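Local coordinates for 35 kDa hemin binding protein (Porphyromonas gingivalis, PDB 5Y1A) that probably binds hemin and pairs a thioredoxin-type domain with a beta-sandwich, as a cargo of the type IX secretion system, at residues M179-V184 / L248-H253; K150-A155 / E275-E280; Y50-K55 / N193-A198; V78-G83 / Q93-L98. One frame throughout, in Å; residues are numbered along the deposited sequence.

Interaction 1: residues M179-V184 / L248-H253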
loop_
_atom_site.group_PDB
_atom_site.type_symbol
_atom_site.label_atom_id
_atom_site.label_comp_id
_atom_site.label_asym_id
_atom_site.label_seq_id
_atom_site.Cartn_x
_atom_site.Cartn_y
_atom_site.Cartn_z
ATOM N N MET A 179 -15.105 -0.931 9.819
ATOM C CA MET A 179 -14.593 -0.432 8.557
ATOM C C MET A 179 -13.333 -1.208 8.174
ATOM O O MET A 179 -12.618 -1.703 9.038
ATOM C CB MET A 179 -14.236 1.054 8.715
ATOM C CG MET A 179 -15.334 1.920 9.338
ATOM S SD MET A 179 -16.914 1.882 8.423
ATOM C CE MET A 179 -16.417 2.760 6.999
ATOM N N LEU A 180 -13.075 -1.312 6.878
ATOM C CA LEU A 180 -11.771 -1.783 6.427
ATOM C C LEU A 180 -11.078 -0.730 5.556
ATOM O O LEU A 180 -11.689 -0.154 4.625
ATOM C CB LEU A 180 -11.893 -3.122 5.685
ATOM C CG LEU A 180 -10.517 -3.695 5.373
ATOM C CD1 LEU A 180 -10.306 -5.010 6.042
ATOM C CD2 LEU A 180 -10.289 -3.761 3.853
ATOM N N THR A 181 -9.825 -0.439 5.905
ATOM C CA THR A 181 -8.986 0.445 5.097
ATOM C C THR A 181 -7.787 -0.356 4.605
ATOM O O THR A 181 -7.212 -1.154 5.354
ATOM C CB THR A 181 -8.556 1.696 5.907
ATOM O OG1 THR A 181 -9.719 2.494 6.173
ATOM C CG2 THR A 181 -7.559 2.548 5.136
ATOM N N ALA A 182 -7.405 -0.145 3.350
ATOM C CA ALA A 182 -6.181 -0.770 2.841
ATOM C C ALA A 182 -5.323 0.286 2.140
ATOM O O ALA A 182 -5.835 1.148 1.375
ATOM C CB ALA A 182 -6.506 -1.933 1.897
ATOM N N TYR A 183 -4.023 0.192 2.390
ATOM C CA TYR A 183 -3.026 1.059 1.787
ATOM C C TYR A 183 -2.084 0.252 0.892
ATOM O O TYR A 183 -1.744 -0.906 1.200
ATOM C CB TYR A 183 -2.131 1.731 2.857
ATOM C CG TYR A 183 -2.810 2.615 3.872
ATOM C CD1 TYR A 183 -3.997 3.308 3.571
ATOM C CD2 TYR A 183 -2.218 2.820 5.129
ATOM C CE1 TYR A 183 -4.584 4.168 4.544
ATOM C CE2 TYR A 183 -2.786 3.653 6.082
ATOM C CZ TYR A 183 -3.973 4.321 5.793
ATOM O OH TYR A 183 -4.539 5.146 6.756
ATOM N N VAL A 184 -1.673 0.874 -0.215
ATOM C CA VAL A 184 -0.474 0.420 -0.923
ATOM C C VAL A 184 0.700 1.281 -0.415
ATOM O O VAL A 184 0.655 2.513 -0.491
ATOM C CB VAL A 184 -0.606 0.531 -2.454
ATOM C CG1 VAL A 184 0.658 -0.104 -3.113
ATOM C CG2 VAL A 184 -1.890 -0.209 -2.946
ATOM N N LEU A 248 -1.184 -3.139 3.077
ATOM C CA LEU A 248 -1.613 -3.225 4.467
ATOM C C LEU A 248 -3.136 -3.087 4.493
ATOM O O LEU A 248 -3.696 -2.167 3.862
ATOM C CB LEU A 248 -0.989 -2.062 5.249
ATOM C CG LEU A 248 -1.546 -1.745 6.654
ATOM C CD1 LEU A 248 -1.238 -2.913 7.608
ATOM C CD2 LEU A 248 -0.916 -0.503 7.178
ATOM N N ALA A 249 -3.810 -3.951 5.238
ATOM C CA ALA A 249 -5.249 -3.776 5.460
ATOM C C ALA A 249 -5.511 -3.806 6.940
ATOM O O ALA A 249 -4.867 -4.575 7.692
ATOM C CB ALA A 249 -6.042 -4.884 4.774
ATOM N N PHE A 250 -6.468 -2.985 7.373
ATOM C CA PHE A 250 -6.852 -3.038 8.780
ATOM C C PHE A 250 -8.347 -2.834 9.018
ATOM O O PHE A 250 -9.005 -2.073 8.284
ATOM C CB PHE A 250 -5.989 -2.107 9.639
ATOM C CG PHE A 250 -5.900 -0.691 9.150
ATOM C CD1 PHE A 250 -6.821 0.278 9.589
ATOM C CD2 PHE A 250 -4.857 -0.309 8.304
ATOM C CE1 PHE A 250 -6.709 1.624 9.164
ATOM C CE2 PHE A 250 -4.721 1.042 7.857
ATOM C CZ PHE A 250 -5.659 2.007 8.300
ATOM N N VAL A 251 -8.863 -3.551 10.020
ATOM C CA VAL A 251 -10.243 -3.411 10.506
ATOM C C VAL A 251 -10.254 -2.374 11.636
ATOM O O VAL A 251 -9.403 -2.395 12.543
ATOM C CB VAL A 251 -10.768 -4.773 11.034
ATOM C CG1 VAL A 251 -12.204 -4.643 11.512
ATOM C CG2 VAL A 251 -10.665 -5.874 9.937
ATOM N N HIS A 252 -11.198 -1.436 11.577
ATOM C CA HIS A 252 -11.187 -0.338 12.527
ATOM C C HIS A 252 -12.579 0.192 12.780
ATOM O O HIS A 252 -13.490 0.003 11.960
ATOM C CB HIS A 252 -10.256 0.791 12.020
ATOM C CG HIS A 252 -10.629 1.357 10.670
ATOM N ND1 HIS A 252 -11.438 2.465 10.529
ATOM C CD2 HIS A 252 -10.247 1.011 9.415
ATOM C CE1 HIS A 252 -11.557 2.767 9.244
ATOM N NE2 HIS A 252 -10.849 1.891 8.544
ATOM N N HIS A 253 -12.736 0.860 13.923
ATOM C CA HIS A 253 -13.939 1.612 14.221
ATOM C C HIS A 253 -14.006 2.872 13.346
ATOM O O HIS A 253 -12.989 3.347 12.841
ATOM C CB HIS A 253 -13.975 1.952 15.715
ATOM C CG HIS A 253 -14.098 0.734 16.598
ATOM N ND1 HIS A 253 -15.278 0.038 16.739
ATOM C CD2 HIS A 253 -13.185 0.090 17.362
ATOM C CE1 HIS A 253 -15.091 -0.980 17.567
ATOM N NE2 HIS A 253 -13.826 -0.978 17.952
#
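With CG set between the backbone N and the carbonyl carbon (chi1 59°), the imidazole of H252 leans across to strand 179-184, where M179 CB lies over its face and T181 OG1 sits at its edge. The NE2-OG1 hydrogen bond is short, at 2.7 Å between H252 NE2 and T181 OG1. On the far side of the ring ND1 donates to the carbonyl of H253, so both nitrogens are engaged and the ring's rotation is fixed. F250 adopts the same first torsion (52°) and swings its ring over T181, whose CB stands 4.1 Å from the F250 ring centroid. The edge of F250 then meets the face of Y183 in a T-shaped pair, centroids 5.4 Å apart. The phenol OH of Y183 reaches beyond, to E41. On the other face the small A182 and A249 suit strands that come close, their CB atoms 4.1 Å apart, with L180 and V251 as apolar neighbours. M179, T181 and Y183 each exchange two backbone hydrogen bonds with H252, F250 and L248 respectively. Y183 and L248 also touch strand 73-79, so the aromatic face lies against the thioredoxin-type part. The pairing is that of two central antiparallel strands in a sheet of a beta-sandwich.

Interaction 2: residues K150-A155 / E275-E280; sequences KLTKGA and EPTATE
T152 meets T277 with its hydroxyl, and its side chain can be traced outward atom by atom. CB already has two oxygens for company: T152 CB lies 3.4 Å from T277 OG1 and 3.5 Å from the carbonyl oxygen of E275. From there the branches part. OG1 stands between the backbone N and the carbonyl carbon (chi1 72°), which directs it at the other hydroxyl, 2.8 Å from T152 OG1 to T277 OG1, and the two side chains cross at about a right angle. T162 on the neighbouring strand also bonds T152 OG1, so this one atom ties three segments together; threonine suits the place because its hydroxyl can give one bond and accept another. The methyl CG2 comes no closer than 4.2 Å to E275 O. The backbone does the firmer work: K153 N donates to E275 O at 2.8 Å, and T277 N donates to K153 O with an N-H...O angle of 174°. P276, without an N-H of its own, is bracketed by these bonds. A water accepts from K150 NZ and E275 N and donates to L151 O, bridging the place where L151 O and E275 N are too far apart for a direct bond. The exposed K150-E275 salt bridge is doubtful in detail, since the glutamate has two conformers. K153 turns its ammonium to D272 O. This is a brief parallel pairing at the edge of a beta-sandwich sheet, where strand 275-276 borders strand 145-153.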
loop_
_atom_site.group_PDB
_atom_site.type_symbol
_atom_site.label_atom_id
_atom_site.label_comp_id
_atom_site.label_asym_id
_atom_site.label_seq_id
_atom_site.Cartn_x
_atom_site.Cartn_y
_atom_site.Cartn_z
ATOM N N LYS A 150 -4.575 -12.035 0.642
ATOM C CA LYS A 150 -4.060 -12.784 -0.496
ATOM C C LYS A 150 -3.951 -11.805 -1.653
ATOM O O LYS A 150 -4.960 -11.267 -2.134
ATOM C CB LYS A 150 -4.943 -13.997 -0.835
ATOM C CG LYS A 150 -4.570 -14.708 -2.152
ATOM C CD LYS A 150 -3.121 -15.197 -2.184
ATOM C CE LYS A 150 -2.764 -15.655 -3.623
ATOM N NZ LYS A 150 -1.475 -16.398 -3.715
ATOM N N LEU A 151 -2.723 -11.579 -2.087
ATOM C CA LEU A 151 -2.460 -10.636 -3.166
ATOM C C LEU A 151 -2.100 -11.369 -4.441
ATOM O O LEU A 151 -1.506 -12.449 -4.384
ATOM C CB LEU A 151 -1.274 -9.730 -2.794
ATOM C CG LEU A 151 -1.349 -9.002 -1.448
ATOM C CD1 LEU A 151 -0.104 -8.116 -1.280
ATOM C CD2 LEU A 151 -2.660 -8.161 -1.336
ATOM N N THR A 152 -2.401 -10.744 -5.582
ATOM C CA THR A 152 -1.779 -11.166 -6.858
ATOM C C THR A 152 -1.250 -9.925 -7.552
ATOM O O THR A 152 -1.836 -8.841 -7.443
ATOM C CB THR A 152 -2.712 -11.983 -7.802
ATOM O OG1 THR A 152 -3.715 -11.128 -8.377
ATOM C CG2 THR A 152 -3.374 -13.165 -7.083
ATOM N N LYS A 153 -0.135 -10.055 -8.259
ATOM C CA LYS A 153 0.414 -8.903 -8.966
ATOM C C LYS A 153 0.171 -8.934 -10.463
ATOM O O LYS A 153 0.178 -10.001 -11.068
ATOM C CB LYS A 153 1.897 -8.720 -8.683
ATOM C CG LYS A 153 2.756 -9.886 -9.078
ATOM C CD LYS A 153 4.206 -9.572 -8.755
ATOM C CE LYS A 153 5.099 -10.709 -9.255
ATOM N NZ LYS A 153 6.545 -10.474 -8.899
ATOM N N GLY A 154 -0.051 -7.752 -11.031
ATOM C CA GLY A 154 -0.240 -7.603 -12.474
ATOM C C GLY A 154 1.099 -7.808 -13.130
ATOM O O GLY A 154 2.114 -7.663 -12.471
ATOM N N ALA A 155 1.089 -8.146 -14.416
ATOM C CA ALA A 155 2.328 -8.521 -15.114
ATOM C C ALA A 155 3.137 -7.310 -15.584
ATOM O O ALA A 155 4.374 -7.364 -15.668
ATOM C CB ALA A 155 2.021 -9.422 -16.257
ATOM N N GLU A 275 2.081 -13.712 -5.743
ATOM C CA GLU A 275 1.767 -14.545 -6.902
ATOM C C GLU A 275 1.390 -13.679 -8.112
ATOM O O GLU A 275 0.672 -12.678 -7.981
ATOM C CB GLU A 275 0.613 -15.482 -6.548
ATOM C CG GLU A 275 0.303 -16.574 -7.570
ATOM C CD GLU A 275 -0.979 -17.342 -7.252
ATOM O OE1 GLU A 275 -1.440 -17.300 -6.092
ATOM O OE2 GLU A 275 -1.525 -18.005 -8.164
ATOM N N PRO A 276 1.897 -14.038 -9.297
ATOM C CA PRO A 276 1.393 -13.359 -10.502
ATOM C C PRO A 276 -0.056 -13.753 -10.741
ATOM O O PRO A 276 -0.417 -14.917 -10.526
ATOM C CB PRO A 276 2.271 -13.942 -11.623
ATOM C CG PRO A 276 3.492 -14.486 -10.894
ATOM C CD PRO A 276 2.962 -15.015 -9.608
ATOM N N THR A 277 -0.899 -12.796 -11.130
ATOM C CA THR A 277 -2.266 -13.132 -11.590
ATOM C C THR A 277 -2.165 -14.234 -12.648
ATOM O O THR A 277 -1.389 -14.116 -13.598
ATOM C CB THR A 277 -2.991 -11.889 -12.114
ATOM O OG1 THR A 277 -3.054 -10.922 -11.058
ATOM C CG2 THR A 277 -4.440 -12.215 -12.589
ATOM N N ALA A 278 -2.949 -15.289 -12.461
ATOM C CA ALA A 278 -2.808 -16.545 -13.207
ATOM C C ALA A 278 -3.505 -16.549 -14.586
ATOM O O ALA A 278 -3.262 -17.432 -15.425
ATOM C CB ALA A 278 -3.348 -17.709 -12.336
ATOM N N THR A 279 -4.381 -15.576 -14.803
ATOM C CA THR A 279 -5.203 -15.543 -16.008
ATOM C C THR A 279 -5.096 -14.193 -16.716
ATOM O O THR A 279 -4.668 -13.191 -16.112
ATOM C CB THR A 279 -6.698 -15.766 -15.685
ATOM O OG1 THR A 279 -7.113 -14.841 -14.673
ATOM C CG2 THR A 279 -7.000 -17.219 -15.264
ATOM N N GLU A 280 -5.507 -14.184 -17.991
ATOM C CA GLU A 280 -5.601 -12.977 -18.779
ATOM C C GLU A 280 -7.051 -12.730 -19.149
ATOM O O GLU A 280 -7.840 -13.668 -19.371
ATOM C CB GLU A 280 -4.818 -13.077 -20.094
ATOM C CG GLU A 280 -3.443 -13.590 -20.014
ATOM C CD GLU A 280 -2.838 -13.666 -21.399
ATOM O OE1 GLU A 280 -2.208 -14.696 -21.694
ATOM O OE2 GLU A 280 -3.038 -12.715 -22.200
HETATM O O HOH W 1 0.518 -14.165 -3.418
#

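Interaction 3: residues Y50-K55 / N193-A198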
loop_
_atom_site.group_PDB
_atom_site.type_symbol
_atom_site.label_atom_id
_atom_site.label_comp_id
_atom_site.label_asym_id
_atom_site.label_seq_id
_atom_site.Cartn_x
_atom_site.Cartn_y
_atom_site.Cartn_z
ATOM N N TYR A 50 12.854 17.971 10.589
ATOM C CA TYR A 50 12.766 17.092 11.756
ATOM C C TYR A 50 12.258 15.695 11.420
ATOM O O TYR A 50 12.387 14.783 12.229
ATOM C CB TYR A 50 11.859 17.727 12.811
ATOM C CG TYR A 50 12.355 19.051 13.384
ATOM C CD1 TYR A 50 13.502 19.675 12.889
ATOM C CD2 TYR A 50 11.653 19.682 14.403
ATOM C CE1 TYR A 50 13.946 20.909 13.407
ATOM C CE2 TYR A 50 12.088 20.907 14.940
ATOM C CZ TYR A 50 13.231 21.514 14.436
ATOM O OH TYR A 50 13.664 22.724 14.949
ATOM N N CYS A 51 11.648 15.536 10.241
ATOM C CA CYS A 51 10.991 14.280 9.902
ATOM C C CYS A 51 11.905 13.030 9.761
ATOM O O CYS A 51 11.528 11.983 10.243
ATOM C CB CYS A 51 10.055 14.437 8.700
ATOM S SG CYS A 51 8.525 15.304 9.178
ATOM N N PRO A 52 13.081 13.134 9.101
ATOM C CA PRO A 52 14.003 11.990 9.100
ATOM C C PRO A 52 14.342 11.473 10.522
ATOM O O PRO A 52 14.425 10.256 10.746
ATOM C CB PRO A 52 15.254 12.567 8.393
ATOM C CG PRO A 52 14.670 13.584 7.426
ATOM C CD PRO A 52 13.608 14.260 8.288
ATOM N N GLY A 53 14.542 12.404 11.461
ATOM C CA GLY A 53 14.834 12.064 12.857
ATOM C C GLY A 53 13.689 11.293 13.495
ATOM O O GLY A 53 13.910 10.301 14.173
ATOM N N GLY A 54 12.467 11.727 13.231
ATOM C CA GLY A 54 11.281 10.992 13.668
ATOM C C GLY A 54 11.241 9.587 13.128
ATOM O O GLY A 54 10.977 8.637 13.880
ATOM N N LYS A 55 11.502 9.442 11.824
ATOM C CA LYS A 55 11.519 8.146 11.164
ATOM C C LYS A 55 12.536 7.228 11.849
ATOM O O LYS A 55 12.226 6.070 12.176
ATOM C CB LYS A 55 11.836 8.338 9.669
ATOM C CG LYS A 55 12.110 7.066 8.871
ATOM C CD LYS A 55 12.625 7.448 7.472
ATOM C CE LYS A 55 12.903 6.214 6.576
ATOM N NZ LYS A 55 13.867 5.186 7.181
ATOM N N ASN A 193 10.805 15.601 -3.986
ATOM C CA ASN A 193 11.796 16.663 -3.814
ATOM C C ASN A 193 12.732 16.235 -2.690
ATOM O O ASN A 193 12.304 15.483 -1.795
ATOM C CB ASN A 193 11.081 17.973 -3.451
ATOM C CG ASN A 193 10.082 18.399 -4.513
ATOM O OD1 ASN A 193 8.861 18.390 -4.292
ATOM N ND2 ASN A 193 10.600 18.759 -5.689
ATOM N N PRO A 194 14.014 16.672 -2.717
ATOM C CA PRO A 194 14.911 16.188 -1.659
ATOM C C PRO A 194 14.360 16.387 -0.253
ATOM O O PRO A 194 13.798 17.449 0.068
ATOM C CB PRO A 194 16.194 16.999 -1.883
ATOM C CG PRO A 194 16.200 17.200 -3.377
ATOM C CD PRO A 194 14.738 17.510 -3.695
ATOM N N GLN A 195 14.469 15.329 0.555
ATOM C CA GLN A 195 13.976 15.369 1.922
ATOM C C GLN A 195 14.840 16.313 2.774
ATOM O O GLN A 195 16.064 16.120 2.891
ATOM C CB GLN A 195 13.948 13.958 2.511
ATOM C CG GLN A 195 13.588 13.886 4.015
ATOM C CD GLN A 195 12.158 14.307 4.296
ATOM O OE1 GLN A 195 11.232 13.751 3.728
ATOM N NE2 GLN A 195 11.971 15.264 5.233
ATOM N N ASN A 196 14.204 17.322 3.364
ATOM C CA ASN A 196 14.881 18.217 4.313
ATOM C C ASN A 196 15.371 17.390 5.509
ATOM O O ASN A 196 14.646 16.533 6.033
ATOM C CB ASN A 196 13.932 19.338 4.757
ATOM C CG ASN A 196 14.628 20.452 5.514
ATOM O OD1 ASN A 196 15.855 20.492 5.624
ATOM N ND2 ASN A 196 13.839 21.422 5.972
ATOM N N GLY A 197 16.612 17.640 5.923
ATOM C CA GLY A 197 17.219 16.939 7.047
ATOM C C GLY A 197 17.757 15.552 6.751
ATOM O O GLY A 197 18.197 14.857 7.661
ATOM N N ALA A 198 17.709 15.130 5.493
ATOM C CA ALA A 198 18.140 13.769 5.145
ATOM C C ALA A 198 19.567 13.769 4.650
ATOM O O ALA A 198 19.957 14.642 3.895
ATOM C CB ALA A 198 17.244 13.174 4.091
#
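P52 and Q195 come at each other from opposite directions, and the tight part of the contact is gathered round the proline ring. P52 CG lies 3.6 Å from Q195 CG and 3.3 Å from the carbonyl oxygen of N196, while P52 CD is 3.6 Å from Q195 NE2. The glutamine takes this shape because its CG is anti to the backbone N (chi1 174°) and the chain then bends at chi2, folding the amide back over its own turn. There NE2 donates to N196 O at 3.1 Å, in the plane of that carbonyl and on a lone pair. A45 O takes a further bond from NE2 and H204 holds OE1, so the buried amide is gripped at both ends. Behind it, a type II turn from Q195 to A198 is closed by A198 N bonding to Q195 O. G197 sits at the turn's third position with positive phi, which glycine accepts easily.

The other side is loose. A198 CB only grazes P52 CG at 4.2 Å, and the side chain of N196 lies toward solvent, its ND2 bonded to W47 O rather than to the helix. C51 touches the loop only lightly, through CB; with C48 it fits a thioredoxin-type CxxC pattern at a helix start.

No hydrogen bond spans the two segments. Proline, with no N-H to offer, presents only carbon here, so the loop covers the helix start by shape, while the Q195 amide is satisfied by N196 O, A45 O and H204, and N196 ND2 by W47 O.

Interaction 4: residues V78-G83 / Q93-L98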
loop_
_atom_site.group_PDB
_atom_site.type_symbol
_atom_site.label_atom_id
_atom_site.label_comp_id
_atom_site.label_asym_id
_atom_site.label_seq_id
_atom_site.Cartn_x
_atom_site.Cartn_y
_atom_site.Cartn_z
ATOM N N VAL A 78 2.338 9.103 6.175
ATOM C CA VAL A 78 1.294 9.834 5.456
ATOM C C VAL A 78 1.826 11.242 5.238
ATOM O O VAL A 78 2.129 11.953 6.201
ATOM C CB VAL A 78 -0.003 9.922 6.293
ATOM C CG1 VAL A 78 -1.047 10.759 5.557
ATOM C CG2 VAL A 78 -0.574 8.510 6.603
ATOM N N HIS A 79 1.972 11.623 3.974
ATOM C CA HIS A 79 2.563 12.915 3.627
ATOM C C HIS A 79 1.522 14.011 3.492
ATOM O O HIS A 79 0.410 13.740 3.058
ATOM C CB HIS A 79 3.336 12.775 2.326
ATOM C CG HIS A 79 4.707 12.202 2.510
ATOM N ND1 HIS A 79 5.846 12.965 2.420
ATOM C CD2 HIS A 79 5.113 10.953 2.845
ATOM C CE1 HIS A 79 6.901 12.208 2.665
ATOM N NE2 HIS A 79 6.486 10.986 2.934
ATOM N N TYR A 80 1.892 15.245 3.847
ATOM C CA TYR A 80 1.001 16.375 3.616
ATOM C C TYR A 80 1.715 17.637 3.160
ATOM O O TYR A 80 2.829 17.946 3.617
ATOM C CB TYR A 80 0.144 16.666 4.850
ATOM C CG TYR A 80 -1.051 17.550 4.544
ATOM C CD1 TYR A 80 -2.055 17.086 3.699
ATOM C CD2 TYR A 80 -1.193 18.817 5.117
ATOM C CE1 TYR A 80 -3.162 17.839 3.399
ATOM C CE2 TYR A 80 -2.344 19.617 4.809
ATOM C CZ TYR A 80 -3.312 19.085 3.949
ATOM O OH TYR A 80 -4.468 19.743 3.579
ATOM N N ASN A 81 1.050 18.392 2.278
ATOM C CA ASN A 81 1.612 19.673 1.791
ATOM C C ASN A 81 3.010 19.528 1.192
ATOM O O ASN A 81 3.920 20.313 1.487
ATOM C CB ASN A 81 1.579 20.771 2.861
ATOM C CG ASN A 81 0.189 21.365 3.047
ATOM O OD1 ASN A 81 -0.718 21.056 2.284
ATOM N ND2 ASN A 81 0.017 22.194 4.078
ATOM N N ASP A 82 3.182 18.512 0.355
ATOM C CA ASP A 82 4.477 18.299 -0.275
ATOM C C ASP A 82 4.330 17.655 -1.643
ATOM O O ASP A 82 3.221 17.527 -2.132
ATOM C CB ASP A 82 5.471 17.564 0.667
ATOM C CG ASP A 82 5.175 16.063 0.856
ATOM O OD1 ASP A 82 4.265 15.514 0.191
ATOM O OD2 ASP A 82 5.892 15.451 1.682
ATOM N N GLY A 83 5.446 17.250 -2.246
ATOM C CA GLY A 83 5.407 16.624 -3.562
ATOM C C GLY A 83 4.616 15.319 -3.641
ATOM O O GLY A 83 4.093 14.960 -4.723
ATOM N N GLN A 93 -6.025 13.780 1.133
ATOM C CA GLN A 93 -7.381 13.533 1.650
ATOM C C GLN A 93 -7.345 12.646 2.877
ATOM O O GLN A 93 -8.083 12.882 3.855
ATOM C CB GLN A 93 -8.281 12.892 0.587
ATOM C CG GLN A 93 -8.745 13.844 -0.512
ATOM C CD GLN A 93 -9.355 15.120 0.030
ATOM O OE1 GLN A 93 -10.340 15.091 0.778
ATOM N NE2 GLN A 93 -8.785 16.252 -0.362
ATOM N N LEU A 94 -6.491 11.613 2.824
ATOM C CA LEU A 94 -6.301 10.723 3.984
ATOM C C LEU A 94 -5.790 11.526 5.195
ATOM O O LEU A 94 -6.323 11.380 6.315
ATOM C CB LEU A 94 -5.326 9.605 3.642
ATOM C CG LEU A 94 -4.969 8.676 4.811
ATOM C CD1 LEU A 94 -6.170 7.863 5.276
ATOM C CD2 LEU A 94 -3.818 7.741 4.373
ATOM N N PHE A 95 -4.780 12.363 4.966
ATOM C CA PHE A 95 -4.255 13.216 6.032
ATOM C C PHE A 95 -5.349 14.096 6.639
ATOM O O PHE A 95 -5.517 14.139 7.858
ATOM C CB PHE A 95 -3.075 14.090 5.590
ATOM C CG PHE A 95 -2.565 14.928 6.715
ATOM C CD1 PHE A 95 -1.667 14.401 7.633
ATOM C CD2 PHE A 95 -3.102 16.191 6.941
ATOM C CE1 PHE A 95 -1.259 15.177 8.760
ATOM C CE2 PHE A 95 -2.698 16.978 8.044
ATOM C CZ PHE A 95 -1.789 16.459 8.953
ATOM N N ILE A 96 -6.087 14.796 5.792
ATOM C CA ILE A 96 -7.180 15.670 6.264
ATOM C C ILE A 96 -8.178 14.924 7.162
ATOM O O ILE A 96 -8.623 15.460 8.181
ATOM C CB ILE A 96 -7.893 16.310 5.039
ATOM C CG1 ILE A 96 -6.941 17.345 4.419
ATOM C CG2 ILE A 96 -9.288 16.907 5.412
ATOM C CD1 ILE A 96 -7.380 17.823 3.021
ATOM N N ALA A 97 -8.503 13.688 6.785
ATOM C CA ALA A 97 -9.408 12.845 7.550
ATOM C C ALA A 97 -8.810 12.473 8.898
ATOM O O ALA A 97 -9.484 12.563 9.929
ATOM C CB ALA A 97 -9.788 11.564 6.735
ATOM N N LEU A 98 -7.536 12.081 8.888
ATOM C CA LEU A 98 -6.818 11.693 10.108
ATOM C C LEU A 98 -6.686 12.910 11.025
ATOM O O LEU A 98 -6.790 12.787 12.247
ATOM C CB LEU A 98 -5.434 11.120 9.758
ATOM C CG LEU A 98 -5.491 9.683 9.194
ATOM C CD1 LEU A 98 -4.170 9.269 8.563
ATOM C CD2 LEU A 98 -5.908 8.688 10.301
#
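Y80 and F95 form an offset stack, their centroids 4.5 Å apart and their planes at 21°. The overlap lies off-centre: F95 CD2 comes within 3.4 Å of Y80 CG, and Y80 CB sits over the face of F95, 3.9 Å from that ring's centroid. Both rings start from CG anti to the backbone N (chi1 -164° in Y80), which brings them together between the loop and the helix. At the phenol end, Y80 OH rests 3.5 Å from I96 CD1. Inward of the stack, the apolar packing continues through V78, a beta-branched residue suited to a strand, whose CG1 lies at the edge of F95 and meets F95 CB at 3.9 Å, while CG2 meets L94 CD2 and L98 CD1. Further out, F107 touches Y80 and I104 touches F95, while backbone bonds from V78 and Y80 to strand 34-44 hold the tyrosine-bearing segment in place. On the other face of the Y80 ring lies N81 OD1. Pointing away from the helix, H79 ND1 makes a straight bond of 2.6 Å to D82 OD2, and D82 caps the next helix through OD1 while OD2 also takes E46 N. A helix packed by its apolar side against a strand of the central sheet is characteristic of the thioredoxin fold.

How the interactions relate
Interaction 4 touches both interaction 1 and interaction 3. It meets interaction 1 where Y183 OH lies 3.5 Å from L94 CD1; their centres are about 17 Å apart, and L94 also touches I211 of the sandwich sheet, so helix 89-102 packs against that sheet. It meets interaction 3 where N193 OD1 approaches G83 CA at 3.9 Å. Interaction 3 holds the start of the helix bearing the probable CxxC motif, and the side chain of H79 lies near that motif without touching it. Interaction 2 is far from interactions 3 and 4 (centres about 35 and 30 Å), across the chain's centre from both, but its nearest atoms come within about 7 Å of interaction 1, without touching.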